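Local coordinates for protein NADP-dependent glyceraldehyde-3-phosphate dehydrogenase (Bacillus halodurans, PDB 3PRL) that probably oxidises glyceraldehyde 3-phosphate to 3-phosphoglycerate without phosphorylation, using NADP+ as the electron acceptor, at residues S194-K197 / M198-L202. Sequence-based numbering, arbitrary orientation.
Sequences SGIK and MVEAL
K197 and E200 sit one helical turn apart, and their side chains run alongside each other in the same direction. Followed outward, the E200 chain first passes two backbone carbonyls: CB is 3.4 Å from K197 O, and CG lies 3.4 Å from I196 O. Beyond CG it is extended, bringing the carboxylate to the lysine tip, where OE2 is 3.4 Å and OE1 3.5 Å from K197 NZ. This is a long, forked salt bridge whose two bonds are both weak. The lysine meets it with more than its charge, for a bend at chi2 (-70°) lays its chain beside the acid and leaves K197 CD 3.8 Å from E200 OE2. A long, flexible residue suits this partly exposed flank, where F10 touches both side chains. With an alanine at E200, the ammonium group of K197 is likely to lose this charged mate, and its chain to be freer to swing. The turn belongs to helix 192-204, the crossover of a beta-alpha-beta unit between strands 182-186 and 212-214 in the Rossmann-like coenzyme domain of aldehyde dehydrogenases. Its i to i+4 bonds include E200 N to I196 O at 2.8 Å. On another flank the residues become small or apolar. M198, curling at chi3, carries its CE to 3.8 Å from G195 O; A169, A170 and I173 of helix 167-178 pack against it. G195, which has no side chain, lies in this buried part of the helix near S160, a residue that binds NADP+.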
loop_
_atom_site.group_PDB
_atom_site.type_symbol
_atom_site.label_atom_id
_atom_site.label_comp_id
_atom_site.label_asym_id
_atom_site.label_seq_id
_atom_site.Cartn_x
_atom_site.Cartn_y
_atom_site.Cartn_z
ATOM N N SER D 194 5.009 19.028 -33.556
ATOM C CA SER D 194 5.199 19.297 -32.131
ATOM C C SER D 194 5.688 18.045 -31.402
ATOM O O SER D 194 6.638 18.115 -30.637
ATOM C CB SER D 194 3.932 19.856 -31.478
ATOM O OG SER D 194 3.562 21.111 -32.038
ATOM N N GLY D 195 5.052 16.904 -31.654
ATOM C CA GLY D 195 5.542 15.628 -31.122
ATOM C C GLY D 195 6.960 15.266 -31.568
ATOM O O GLY D 195 7.709 14.664 -30.798
ATOM N N ILE D 196 7.347 15.608 -32.800
ATOM C CA ILE D 196 8.714 15.307 -33.238
ATOM C C ILE D 196 9.698 16.149 -32.422
ATOM O O ILE D 196 10.653 15.608 -31.852
ATOM C CB ILE D 196 8.924 15.414 -34.781
ATOM C CG1 ILE D 196 8.106 14.340 -35.532
ATOM C CG2 ILE D 196 10.373 15.221 -35.140
ATOM C CD1 ILE D 196 7.936 14.645 -37.051
ATOM N N LYS D 197 9.428 17.452 -32.317
ATOM C CA LYS D 197 10.225 18.356 -31.479
ATOM C C LYS D 197 10.283 17.890 -30.030
ATOM O O LYS D 197 11.320 17.994 -29.392
ATOM C CB LYS D 197 9.715 19.808 -31.539
ATOM C CG LYS D 197 10.097 20.567 -32.796
ATOM C CD LYS D 197 11.586 20.866 -32.840
ATOM C CE LYS D 197 12.014 21.424 -34.184
ATOM N NZ LYS D 197 13.491 21.374 -34.312
ATOM N N MET D 198 9.174 17.373 -29.512
ATOM C CA MET D 198 9.198 16.778 -28.173
ATOM C C MET D 198 10.197 15.628 -28.097
ATOM O O MET D 198 11.000 15.558 -27.146
ATOM C CB MET D 198 7.817 16.314 -27.729
ATOM C CG MET D 198 7.822 15.593 -26.391
ATOM S SD MET D 198 6.350 14.613 -26.147
ATOM C CE MET D 198 6.578 13.337 -27.397
ATOM N N VAL D 199 10.149 14.736 -29.089
ATOM C CA VAL D 199 11.016 13.538 -29.123
ATOM C C VAL D 199 12.480 13.896 -29.292
ATOM O O VAL D 199 13.361 13.247 -28.719
ATOM C CB VAL D 199 10.574 12.532 -30.201
ATOM C CG1 VAL D 199 11.708 11.562 -30.583
ATOM C CG2 VAL D 199 9.379 11.753 -29.708
ATOM N N GLU D 200 12.737 14.930 -30.086
ATOM C CA GLU D 200 14.077 15.473 -30.261
ATOM C C GLU D 200 14.773 15.768 -28.932
ATOM O O GLU D 200 15.942 15.419 -28.744
ATOM C CB GLU D 200 14.006 16.753 -31.078
ATOM C CG GLU D 200 13.872 16.522 -32.571
ATOM C CD GLU D 200 14.138 17.774 -33.378
ATOM O OE1 GLU D 200 15.019 18.575 -32.986
ATOM O OE2 GLU D 200 13.456 17.948 -34.405
ATOM N N ALA D 201 14.046 16.438 -28.038
ATOM C CA ALA D 201 14.532 16.742 -26.691
ATOM C C ALA D 201 14.892 15.476 -25.915
ATOM O O ALA D 201 15.820 15.490 -25.127
ATOM C CB ALA D 201 13.504 17.585 -25.919
ATOM N N LEU D 202 14.174 14.382 -26.161
ATOM C CA LEU D 202 14.449 13.089 -25.496
ATOM C C LEU D 202 15.746 12.482 -26.026
ATOM O O LEU D 202 16.546 11.911 -25.272
ATOM C CB LEU D 202 13.290 12.114 -25.733
ATOM C CG LEU D 202 12.944 11.015 -24.721
ATOM C CD1 LEU D 202 11.616 10.402 -25.105
ATOM C CD2 LEU D 202 13.994 9.941 -24.626
#